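3-dehydroquinate dehydratase (Aquifex aeolicus, PDB 2EGZ) catalyses the cis-dehydration of 3-dehydroquinate to 3-dehydroshikimate through a Schiff-base intermediate, the third step of the chorismate pathway. Local coordinates at residues Met1-Leu7 and Ala24-Arg30; Asp85-Leu91 and Lys109-Ser114; Ala147-Val153 and Ser171-Gly176; Glu166-Ile170 and Phe186-Tyr192. All blocks are in the same frame, centred on the assembly; numbering follows the deposited sequence.

The chain folds as a TIM barrel, and its contacts are met in order from the N terminus. Contact 1 closes the first beta-alpha-beta loop, bringing strand 26-30 beside strand 2-7 after helix 12-22. Contact 2 repeats this later, with strand 110-117 beside strand 86-90 after helix 94-107; the two loops lie in series. Contact 3 opens at 147-153 and contact 4 at 166-170, before 171-176 closes contact 3 and 186-192 closes contact 4, so the two cross. Contact 3 ties the start of helix 150-160 to the end of strand 168-172, whereas contact 4 joins that strand to strand 190-192, which also pairs with strand 2-7 and closes the cylinder.

Contact 1: residues Met1-Leu7 and Ala24-Arg30; sequences MLIAVPL and ADIVELR
Residues Ile-3 to Leu-7 run parallel to Asp-25 to Arg-30, the axes of strands 2-7 and 26-30 lying 4.5 Å apart at an angle of 29°, as expected of neighbours in a twisted TIM barrel. The ladder uses the N-H groups of Val-5 and Leu-7, so Pro-6 between them can lack one at no cost to this pairing. At its start Ile-3 O accepts from both Asp-25 N and Ile-26 N. The Asp-25 side chain returns the bond: OD2 takes Ile-3 N on its anti lone pair at 2.9 Å, and the same oxygen forms a salt bridge with Arg-213 of helix 206-217.

Ala-4 and Ile-26 share the inner face, where the small methyl of Ala-4 lets its CB sit 3.7 Å from Ile-26 CB, and Leu-2 CD1 meets the tip of Ile-26. On the outer face Leu-7 CD1 lies 3.8 Å from Val-27 CG1, branched apolar groups suited to the helix layer; Val-27 and Leu-29 both touch helix 39-51. Glu-28 stands straight off the inner face, CG opposite the backbone N (chi1 173°), with OE1 passing 3.7 Å from Pro-6 CB while OE2 bonds Thr-59. Arg-30 lays CG against Pro-6 CB at 3.9 Å, then folds its guanidinium toward Asp-32, close to a bound tartaric acid.

Glu-28 and Arg-30, both predicted to bind 3-dehydroquinate, thus brush Pro-6 CB and bring their polar ends to the pocket that also holds Lys-142 and Arg-61, with backbone bonds fixing where each side chain starts.

Contact 2: residues Asp85-Leu91 and Lys109-Ser114; sequences DYTDIEL and KKLIIS
Strands 86-90 and 110-114 pair in parallel, Tyr-86 beside Lys-110 and Glu-90 beside Ser-114, their axes 4.6 Å apart and turned by 27°. Backbone bonds run without a gap from Lys-110 N to Asp-85 O at one end to Leu-91 N and Ser-114 O at the other, as in the beta-alpha-beta units of a TIM barrel.

On the inner face the nature of the side chains changes along the strands. Near the start Tyr-86 and Lys-110 lie alongside and point the same way, ring CE1 being 3.5 Å from Lys-110 CD; the extended lysine gives the ring a methylene flank. Water 1 sits at the ring edge, in its plane, 2.6 Å from Tyr-86 OH, and has a weak bond from Lys-110 NZ. Next comes Ile-112, its CD1 4.1 Å from Tyr-86 CD1 and its CG2 against the Asp-88 carboxylate. Further on, Ser-114 OG donates to Asp-88 OD1 at 2.7 Å, on the syn lone pair. Serine is short enough for this: with OG set between its own N and carbonyl carbon (chi1 61°), the hydroxyl reaches across to the carboxylate.

The outer face is apolar apart from Thr-87, whose OG1 bonds Ser-81. Leu-111 CD1 tucks in 3.8 Å from Ile-89 CG2, and, just past the strand end, Leu-91 CB packs on Ile-113 CG2 at 3.7 Å. Ile-89 also meets helix 94-107.

The serine bond restrains one oxygen of Asp-88, whereas OD2 has a long, weak ion pair with Lys-142, the Schiff-base residue. Ser-114 is also close to His-116, the proton donor/acceptor, so the pair adjoins both catalytic residues, consistent with a second-shell place.

Contact 3: residues Ala147-Val153 and Ser171-Gly176; sequences ANSYEDV and SMGDYG
The unit of strand 140-146, helix 150-160 and strand 168-172 is a beta-alpha-beta crossover, and here the turn entering its helix meets the loop leaving its second strand, at the C-terminal ends where TIM barrels carry their active sites. Sheet pairing still shows in a nearly straight bond of 3.1 Å from Ala-147 N to Met-172 O.

Tyr-175 then lies against the turn. Ser-149 CA sits over the centre of its ring, 3.6 Å from the centroid in a CH-pi contact. The edge of the same ring points at the face of Tyr-150 in a T-shaped pair, with centroids 5.0 Å apart and planes at 89°. Tyr-150 has CG beside its own backbone N (chi1 -74°), which leaves CD1 of Tyr-175 over the centre of its ring. A broad flat side chain suits a place where one face must meet backbone and one edge a second ring.

Nearer the strand end, Val-153 CG2 packs 3.6 Å from Gly-176 CA, and Ala-147 CB, a single methyl between Ser-171 and Tyr-175, lies 4.0 Å from Tyr-175 CB. Glycine fits at 173, where with positive phi a CB would press on the preceding carbonyl O, and at 176, where one would run into Ser-171 O. Water 2 bridges Asp-152 O and Ser-171 OG.

Ser-149 is the N-cap of the helix: its OG accepts from Asp-152 N, while Asp-152 OD2 takes Asn-148 N at 2.8 Å. Capping and aromatic packing together should hold the helix start against the strand end, from which Met-172 turns the other way, toward Arg-180 and a bound tartaric acid.

Contact 4: residues Glu166-Ile170 and Phe186-Tyr192; sequences EKILI and FGSVITY
Three hydrogen bonds join Lys-167 and Leu-169 to Gly-187, Ser-188 and Val-189. Lys-167 N donates to Gly-187 O, and Lys-167 O takes Val-189 N almost head-on, at 2.9 Å. The third bond comes from a side chain: Ser-188 OG, placed opposite its own backbone N (chi1 -166°), receives Leu-169 N at 2.9 Å and stands in for a backbone carbonyl. Just before Ser-188, Gly-187 has a positive phi (88°), where a side chain would press against the preceding carbonyl O.

Charge and water enter through Lys-167. Its chain bends at the end so that NZ donates to water 3, which in turn donates to Phe-186 O at 2.6 Å; NZ also bonds the carbonyls of Gly-165 and Val-163.

These bonds belong to the seam that closes the TIM barrel, between its seventh strand, 168-172, and its eighth, 190-192. The axes of the two short strands stay 7.0 Å apart, and the pairing amounts to a single bridge at Lys-167 and Ser-188 before the eighth strand begins, with Ile-190 N buried and without a partner in the model.

Beyond this bridge the two segments meet through apolar side chains. Ile-168, branched at CB, reaches in two directions: CG2 lies at the edge of the Tyr-192 ring, 3.8 Å from CE2, and CD1 meets Ile-190 CD1 inside the barrel. Ile-170 crosses Tyr-192 at about a right angle with CD1 3.6 Å from CD2. At the other end Val-189 CG1 rests on Glu-166 CB, also at 3.6 Å. The Tyr-192 ring, touched along its CD2-CE2 side by both isoleucines, makes a cation-pi contact with Lys-142, the Schiff-base lysine.

Contact 1: residues Met1-Leu7 and Ala24-Arg30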
# COMPACT_ATOMS: atom_id res chain seq x y z
N MET B 1 -18.38 6.79 23.34
CA MET B 1 -17.16 6.29 22.65
C MET B 1 -15.99 6.22 23.62
O MET B 1 -15.94 6.94 24.61
CB MET B 1 -16.76 7.21 21.51
CG MET B 1 -16.16 8.51 21.99
SD MET B 1 -17.32 9.87 21.95
CE MET B 1 -16.56 10.82 20.61
N LEU B 2 -15.04 5.36 23.29
CA LEU B 2 -13.84 5.19 24.10
C LEU B 2 -12.80 6.19 23.62
O LEU B 2 -12.73 6.49 22.43
CB LEU B 2 -13.31 3.76 23.96
CG LEU B 2 -14.29 2.67 24.41
CD1 LEU B 2 -13.65 1.30 24.20
CD2 LEU B 2 -14.65 2.88 25.88
N ILE B 3 -11.99 6.70 24.55
CA ILE B 3 -10.95 7.66 24.20
C ILE B 3 -9.58 7.03 24.33
O ILE B 3 -9.23 6.48 25.38
CB ILE B 3 -11.00 8.89 25.13
CG1 ILE B 3 -12.37 9.56 25.04
CG2 ILE B 3 -9.91 9.87 24.73
CD1 ILE B 3 -12.55 10.70 26.03
N ALA B 4 -8.81 7.10 23.25
CA ALA B 4 -7.47 6.52 23.24
C ALA B 4 -6.40 7.57 22.99
O ALA B 4 -6.64 8.56 22.31
CB ALA B 4 -7.38 5.45 22.17
N VAL B 5 -5.22 7.35 23.56
CA VAL B 5 -4.11 8.26 23.37
C VAL B 5 -2.87 7.44 23.02
O VAL B 5 -2.55 6.47 23.70
CB VAL B 5 -3.82 9.08 24.65
CG1 VAL B 5 -3.61 8.16 25.83
CG2 VAL B 5 -2.60 9.97 24.44
N PRO B 6 -2.20 7.79 21.91
CA PRO B 6 -1.00 7.07 21.50
C PRO B 6 0.19 7.50 22.34
O PRO B 6 0.28 8.65 22.75
CB PRO B 6 -0.82 7.48 20.05
CG PRO B 6 -1.33 8.89 20.05
CD PRO B 6 -2.61 8.74 20.86
N LEU B 7 1.10 6.57 22.60
CA LEU B 7 2.28 6.87 23.39
C LEU B 7 3.47 6.05 22.92
O LEU B 7 3.32 4.90 22.52
CB LEU B 7 2.04 6.57 24.87
CG LEU B 7 1.03 7.35 25.71
CD1 LEU B 7 1.04 6.79 27.12
CD2 LEU B 7 1.38 8.84 25.73
N ALA B 24 -8.29 8.94 29.92
CA ALA B 24 -8.14 8.04 28.78
C ALA B 24 -8.69 6.67 29.15
O ALA B 24 -8.56 6.23 30.30
CB ALA B 24 -6.67 7.91 28.40
N ASP B 25 -9.33 6.01 28.20
CA ASP B 25 -9.89 4.67 28.44
C ASP B 25 -8.88 3.68 27.90
O ASP B 25 -8.76 2.55 28.39
CB ASP B 25 -11.20 4.47 27.67
CG ASP B 25 -12.28 5.43 28.11
OD1 ASP B 25 -12.71 5.32 29.28
OD2 ASP B 25 -12.70 6.27 27.29
N ILE B 26 -8.17 4.11 26.86
CA ILE B 26 -7.20 3.27 26.18
C ILE B 26 -5.88 3.96 25.91
O ILE B 26 -5.83 5.16 25.65
CB ILE B 26 -7.75 2.83 24.81
CG1 ILE B 26 -9.06 2.06 24.98
CG2 ILE B 26 -6.72 2.02 24.06
CD1 ILE B 26 -9.78 1.82 23.67
N VAL B 27 -4.80 3.18 25.97
CA VAL B 27 -3.48 3.70 25.63
C VAL B 27 -3.05 2.89 24.41
O VAL B 27 -3.05 1.65 24.45
CB VAL B 27 -2.43 3.49 26.76
CG1 VAL B 27 -1.02 3.68 26.20
CG2 VAL B 27 -2.66 4.49 27.88
N GLU B 28 -2.73 3.57 23.33
CA GLU B 28 -2.28 2.87 22.14
C GLU B 28 -0.75 2.87 22.14
O GLU B 28 -0.13 3.93 22.06
CB GLU B 28 -2.76 3.56 20.86
CG GLU B 28 -2.15 2.94 19.60
CD GLU B 28 -2.61 3.60 18.31
OE1 GLU B 28 -2.70 4.84 18.29
OE2 GLU B 28 -2.87 2.88 17.32
N LEU B 29 -0.16 1.69 22.24
CA LEU B 29 1.29 1.60 22.22
C LEU B 29 1.74 1.62 20.77
O LEU B 29 1.50 0.68 20.02
CB LEU B 29 1.78 0.32 22.90
CG LEU B 29 1.78 0.26 24.43
CD1 LEU B 29 0.36 0.39 24.95
CD2 LEU B 29 2.39 -1.06 24.90
N ARG B 30 2.37 2.72 20.37
CA ARG B 30 2.87 2.84 19.00
C ARG B 30 4.29 2.28 19.05
O ARG B 30 5.26 3.03 19.14
CB ARG B 30 2.88 4.31 18.57
CG ARG B 30 1.50 4.87 18.22
CD ARG B 30 0.92 4.16 17.00
NE ARG B 30 1.78 4.32 15.83
CZ ARG B 30 1.72 5.35 14.99
NH1 ARG B 30 0.83 6.32 15.18
NH2 ARG B 30 2.56 5.43 13.97

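Contact 2: residues Asp85-Leu91 and Lys109-Ser114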
# COMPACT_ATOMS: atom_id res chain seq x y z
N ASP B 85 -5.87 -5.77 24.61
CA ASP B 85 -7.32 -5.70 24.40
C ASP B 85 -7.64 -5.56 22.92
O ASP B 85 -8.61 -6.15 22.43
CB ASP B 85 -7.90 -4.53 25.19
CG ASP B 85 -7.57 -4.61 26.66
OD1 ASP B 85 -8.21 -5.41 27.38
OD2 ASP B 85 -6.65 -3.90 27.09
N TYR B 86 -6.83 -4.79 22.22
CA TYR B 86 -6.99 -4.58 20.77
C TYR B 86 -5.62 -4.69 20.12
O TYR B 86 -4.59 -4.40 20.74
CB TYR B 86 -7.48 -3.17 20.44
CG TYR B 86 -8.80 -2.75 21.02
CD1 TYR B 86 -9.99 -2.90 20.29
CD2 TYR B 86 -8.86 -2.12 22.26
CE1 TYR B 86 -11.20 -2.42 20.79
CE2 TYR B 86 -10.06 -1.65 22.77
CZ TYR B 86 -11.22 -1.79 22.03
OH TYR B 86 -12.41 -1.29 22.51
N THR B 87 -5.62 -5.08 18.85
CA THR B 87 -4.42 -5.13 18.04
C THR B 87 -4.82 -4.41 16.75
O THR B 87 -5.85 -4.73 16.15
CB THR B 87 -3.97 -6.56 17.70
OG1 THR B 87 -3.44 -7.19 18.87
CG2 THR B 87 -2.90 -6.53 16.61
N ASP B 88 -4.03 -3.42 16.35
CA ASP B 88 -4.31 -2.67 15.13
C ASP B 88 -3.33 -3.12 14.06
O ASP B 88 -2.12 -2.94 14.20
CB ASP B 88 -4.14 -1.16 15.39
CG ASP B 88 -4.44 -0.31 14.16
OD1 ASP B 88 -4.09 -0.73 13.04
OD2 ASP B 88 -5.01 0.80 14.31
N ILE B 89 -3.85 -3.72 13.00
CA ILE B 89 -3.02 -4.18 11.89
C ILE B 89 -3.54 -3.47 10.63
O ILE B 89 -4.73 -3.23 10.51
CB ILE B 89 -3.11 -5.72 11.71
CG1 ILE B 89 -2.18 -6.18 10.58
CG2 ILE B 89 -4.54 -6.13 11.42
CD1 ILE B 89 -0.71 -5.94 10.86
N GLU B 90 -2.64 -3.11 9.72
CA GLU B 90 -3.06 -2.43 8.50
C GLU B 90 -3.72 -3.40 7.53
O GLU B 90 -3.29 -4.55 7.39
CB GLU B 90 -1.87 -1.77 7.79
CG GLU B 90 -1.01 -0.83 8.64
CD GLU B 90 -0.14 -1.57 9.64
OE1 GLU B 90 0.19 -2.75 9.40
OE2 GLU B 90 0.23 -0.95 10.66
N LEU B 91 -4.77 -2.93 6.85
CA LEU B 91 -5.46 -3.76 5.88
C LEU B 91 -4.46 -4.14 4.79
O LEU B 91 -4.55 -5.21 4.20
CB LEU B 91 -6.63 -2.98 5.26
CG LEU B 91 -7.42 -3.64 4.11
CD1 LEU B 91 -8.06 -4.94 4.57
CD2 LEU B 91 -8.49 -2.67 3.62
N LYS B 109 -9.80 -11.36 22.29
CA LYS B 109 -9.41 -9.97 22.09
C LYS B 109 -10.01 -9.42 20.79
O LYS B 109 -10.69 -10.15 20.06
CB LYS B 109 -7.89 -9.86 22.06
CG LYS B 109 -7.23 -10.36 23.34
CD LYS B 109 -7.74 -9.59 24.55
CE LYS B 109 -7.07 -10.03 25.84
NZ LYS B 109 -7.50 -11.38 26.27
N LYS B 110 -9.75 -8.15 20.50
CA LYS B 110 -10.30 -7.51 19.30
C LYS B 110 -9.26 -7.08 18.28
O LYS B 110 -8.16 -6.67 18.64
CB LYS B 110 -11.14 -6.29 19.69
CG LYS B 110 -12.33 -6.60 20.57
CD LYS B 110 -13.13 -5.34 20.88
CE LYS B 110 -14.39 -5.67 21.67
NZ LYS B 110 -15.22 -4.46 21.91
N LEU B 111 -9.63 -7.16 17.01
CA LEU B 111 -8.73 -6.77 15.93
C LEU B 111 -9.23 -5.53 15.21
O LEU B 111 -10.37 -5.48 14.76
CB LEU B 111 -8.59 -7.91 14.92
CG LEU B 111 -7.52 -7.73 13.83
CD1 LEU B 111 -6.15 -7.67 14.48
CD2 LEU B 111 -7.59 -8.87 12.82
N ILE B 112 -8.37 -4.53 15.13
CA ILE B 112 -8.71 -3.31 14.40
C ILE B 112 -7.94 -3.45 13.10
O ILE B 112 -6.76 -3.79 13.11
CB ILE B 112 -8.23 -2.04 15.13
CG1 ILE B 112 -9.08 -1.80 16.39
CG2 ILE B 112 -8.31 -0.84 14.20
CD1 ILE B 112 -8.56 -0.65 17.24
N ILE B 113 -8.60 -3.22 11.97
CA ILE B 113 -7.94 -3.31 10.68
C ILE B 113 -8.01 -1.91 10.09
O ILE B 113 -9.08 -1.43 9.72
CB ILE B 113 -8.64 -4.34 9.78
CG1 ILE B 113 -8.49 -5.73 10.41
CG2 ILE B 113 -8.02 -4.31 8.38
CD1 ILE B 113 -9.25 -6.83 9.69
N SER B 114 -6.85 -1.27 10.03
CA SER B 114 -6.77 0.11 9.58
C SER B 114 -6.28 0.44 8.18
O SER B 114 -5.62 -0.36 7.51
CB SER B 114 -5.90 0.88 10.57
OG SER B 114 -4.59 0.32 10.61
O HOH W 1 -14.53 -1.30 20.94

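Contact 3: residues Ala147-Val153 and Ser171-Gly176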
# COMPACT_ATOMS: atom_id res chain seq x y z
N ALA B 147 -8.66 15.33 5.47
CA ALA B 147 -9.74 16.06 4.82
C ALA B 147 -9.12 17.34 4.28
O ALA B 147 -8.37 18.03 4.98
CB ALA B 147 -10.84 16.38 5.83
N ASN B 148 -9.42 17.66 3.02
CA ASN B 148 -8.90 18.86 2.40
C ASN B 148 -10.00 19.90 2.24
O ASN B 148 -9.83 20.92 1.55
CB ASN B 148 -8.26 18.51 1.05
CG ASN B 148 -6.99 17.70 1.21
OD1 ASN B 148 -6.94 16.52 0.86
ND2 ASN B 148 -5.96 18.32 1.76
N SER B 149 -11.13 19.64 2.89
CA SER B 149 -12.30 20.51 2.86
C SER B 149 -13.32 19.98 3.86
O SER B 149 -13.19 18.85 4.34
CB SER B 149 -12.95 20.49 1.48
OG SER B 149 -13.56 19.23 1.25
N TYR B 150 -14.33 20.78 4.18
CA TYR B 150 -15.35 20.32 5.11
C TYR B 150 -16.17 19.24 4.41
O TYR B 150 -16.65 18.30 5.05
CB TYR B 150 -16.25 21.48 5.55
CG TYR B 150 -15.59 22.42 6.53
CD1 TYR B 150 -15.03 21.94 7.71
CD2 TYR B 150 -15.54 23.79 6.29
CE1 TYR B 150 -14.44 22.80 8.63
CE2 TYR B 150 -14.96 24.66 7.20
CZ TYR B 150 -14.41 24.16 8.37
OH TYR B 150 -13.86 25.02 9.29
N GLU B 151 -16.31 19.37 3.10
CA GLU B 151 -17.06 18.39 2.30
C GLU B 151 -16.47 16.99 2.48
O GLU B 151 -17.20 16.00 2.49
CB GLU B 151 -16.99 18.76 0.81
CG GLU B 151 -17.07 20.24 0.49
CD GLU B 151 -18.41 20.86 0.84
OE1 GLU B 151 -19.45 20.25 0.51
OE2 GLU B 151 -18.42 21.97 1.42
N ASP B 152 -15.14 16.91 2.59
CA ASP B 152 -14.46 15.62 2.76
C ASP B 152 -14.84 14.96 4.08
O ASP B 152 -14.87 13.74 4.18
CB ASP B 152 -12.93 15.79 2.73
CG ASP B 152 -12.36 15.91 1.33
OD1 ASP B 152 -13.04 15.50 0.36
OD2 ASP B 152 -11.22 16.41 1.20
N VAL B 153 -15.10 15.78 5.09
CA VAL B 153 -15.47 15.27 6.41
C VAL B 153 -16.88 14.71 6.34
O VAL B 153 -17.13 13.58 6.72
CB VAL B 153 -15.43 16.39 7.47
CG1 VAL B 153 -15.74 15.80 8.85
CG2 VAL B 153 -14.07 17.06 7.46
N SER B 171 -11.18 11.94 10.35
CA SER B 171 -10.83 12.85 9.27
C SER B 171 -9.69 13.65 9.90
O SER B 171 -9.91 14.44 10.81
CB SER B 171 -11.98 13.79 8.92
OG SER B 171 -13.01 13.10 8.24
N MET B 172 -8.47 13.42 9.42
CA MET B 172 -7.30 14.11 9.95
C MET B 172 -7.18 15.53 9.39
O MET B 172 -7.79 15.85 8.36
CB MET B 172 -6.02 13.32 9.64
CG MET B 172 -5.99 11.90 10.24
SD MET B 172 -4.44 10.96 9.94
CE MET B 172 -4.55 10.70 8.15
N GLY B 173 -6.42 16.37 10.07
CA GLY B 173 -6.24 17.73 9.60
C GLY B 173 -7.17 18.71 10.29
O GLY B 173 -8.07 18.30 11.03
N ASP B 174 -6.96 20.00 10.05
CA ASP B 174 -7.79 21.02 10.68
C ASP B 174 -9.27 20.91 10.31
O ASP B 174 -10.14 21.11 11.15
CB ASP B 174 -7.27 22.42 10.36
CG ASP B 174 -6.95 22.62 8.89
OD1 ASP B 174 -7.75 22.19 8.04
OD2 ASP B 174 -5.89 23.22 8.59
N TYR B 175 -9.54 20.61 9.04
CA TYR B 175 -10.92 20.48 8.58
C TYR B 175 -11.67 19.37 9.30
O TYR B 175 -12.85 19.52 9.63
CB TYR B 175 -10.94 20.18 7.07
CG TYR B 175 -10.71 21.38 6.19
CD1 TYR B 175 -11.64 22.42 6.12
CD2 TYR B 175 -9.57 21.48 5.40
CE1 TYR B 175 -11.45 23.52 5.29
CE2 TYR B 175 -9.36 22.58 4.56
CZ TYR B 175 -10.31 23.59 4.51
OH TYR B 175 -10.10 24.67 3.69
N GLY B 176 -10.99 18.26 9.55
CA GLY B 176 -11.65 17.12 10.18
C GLY B 176 -11.77 17.06 11.70
O GLY B 176 -12.31 16.09 12.22
O HOH W 2 -12.45 12.99 5.49

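Contact 4: residues Glu166-Ile170 and Phe186-Tyr192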
# COMPACT_ATOMS: atom_id res chain seq x y z
N GLU B 166 -19.83 -1.47 13.69
CA GLU B 166 -19.03 -0.54 14.47
C GLU B 166 -17.73 -0.37 13.70
O GLU B 166 -17.24 -1.31 13.06
CB GLU B 166 -18.78 -1.05 15.89
CG GLU B 166 -18.05 -2.37 16.00
CD GLU B 166 -17.95 -2.82 17.45
OE1 GLU B 166 -19.01 -2.91 18.10
OE2 GLU B 166 -16.83 -3.07 17.94
N LYS B 167 -17.19 0.83 13.74
CA LYS B 167 -15.98 1.15 13.00
C LYS B 167 -15.29 2.29 13.72
O LYS B 167 -15.74 2.72 14.78
CB LYS B 167 -16.35 1.57 11.58
CG LYS B 167 -17.47 2.63 11.54
CD LYS B 167 -17.94 2.92 10.11
CE LYS B 167 -18.68 1.75 9.47
NZ LYS B 167 -20.11 1.63 9.93
N ILE B 168 -14.20 2.78 13.13
CA ILE B 168 -13.45 3.90 13.68
C ILE B 168 -13.22 4.84 12.51
O ILE B 168 -12.58 4.48 11.52
CB ILE B 168 -12.10 3.44 14.26
CG1 ILE B 168 -12.34 2.51 15.46
CG2 ILE B 168 -11.26 4.66 14.68
CD1 ILE B 168 -11.10 1.73 15.90
N LEU B 169 -13.75 6.05 12.63
CA LEU B 169 -13.64 7.04 11.56
C LEU B 169 -12.89 8.27 12.01
O LEU B 169 -13.23 8.87 13.03
CB LEU B 169 -15.03 7.44 11.09
CG LEU B 169 -15.90 6.27 10.65
CD1 LEU B 169 -17.31 6.76 10.39
CD2 LEU B 169 -15.29 5.64 9.40
N ILE B 170 -11.89 8.67 11.24
CA ILE B 170 -11.11 9.85 11.58
C ILE B 170 -10.76 10.68 10.36
O ILE B 170 -10.14 10.17 9.42
CB ILE B 170 -9.78 9.47 12.27
CG1 ILE B 170 -10.06 8.62 13.51
CG2 ILE B 170 -9.03 10.73 12.67
CD1 ILE B 170 -8.84 7.96 14.07
N PHE B 186 -21.98 8.46 14.01
CA PHE B 186 -21.88 7.69 12.78
C PHE B 186 -21.30 6.29 13.02
O PHE B 186 -20.83 5.63 12.09
CB PHE B 186 -21.02 8.46 11.78
CG PHE B 186 -21.65 9.75 11.33
CD1 PHE B 186 -22.52 9.77 10.25
CD2 PHE B 186 -21.39 10.93 12.01
CE1 PHE B 186 -23.13 10.96 9.86
CE2 PHE B 186 -21.99 12.12 11.63
CZ PHE B 186 -22.87 12.13 10.54
N GLY B 187 -21.35 5.83 14.27
CA GLY B 187 -20.85 4.51 14.59
C GLY B 187 -19.37 4.37 14.94
O GLY B 187 -18.88 3.25 15.09
N SER B 188 -18.65 5.48 15.06
CA SER B 188 -17.23 5.42 15.41
C SER B 188 -17.16 5.13 16.91
O SER B 188 -17.69 5.89 17.73
CB SER B 188 -16.54 6.75 15.09
OG SER B 188 -15.12 6.60 15.13
N VAL B 189 -16.50 4.03 17.27
CA VAL B 189 -16.42 3.59 18.66
C VAL B 189 -15.23 4.05 19.49
O VAL B 189 -15.27 3.96 20.72
CB VAL B 189 -16.51 2.06 18.74
CG1 VAL B 189 -17.85 1.59 18.19
CG2 VAL B 189 -15.36 1.43 17.94
N ILE B 190 -14.18 4.53 18.83
CA ILE B 190 -12.98 5.00 19.52
C ILE B 190 -12.51 6.29 18.87
O ILE B 190 -12.55 6.43 17.64
CB ILE B 190 -11.83 3.97 19.44
CG1 ILE B 190 -12.23 2.66 20.13
CG2 ILE B 190 -10.55 4.54 20.07
CD1 ILE B 190 -11.25 1.51 19.90
N THR B 191 -12.09 7.25 19.69
CA THR B 191 -11.57 8.51 19.19
C THR B 191 -10.16 8.62 19.74
O THR B 191 -9.86 8.09 20.81
CB THR B 191 -12.44 9.71 19.64
OG1 THR B 191 -12.05 10.89 18.92
CG2 THR B 191 -12.29 9.96 21.13
N TYR B 192 -9.27 9.29 19.01
CA TYR B 192 -7.88 9.41 19.43
C TYR B 192 -7.51 10.85 19.76
O TYR B 192 -7.81 11.78 19.01
CB TYR B 192 -6.97 8.89 18.32
CG TYR B 192 -7.19 7.43 18.01
CD1 TYR B 192 -6.20 6.48 18.27
CD2 TYR B 192 -8.40 6.98 17.47
CE1 TYR B 192 -6.41 5.12 18.00
CE2 TYR B 192 -8.62 5.63 17.20
CZ TYR B 192 -7.62 4.70 17.46
OH TYR B 192 -7.83 3.37 17.20
O HOH W 3 -21.02 4.49 9.72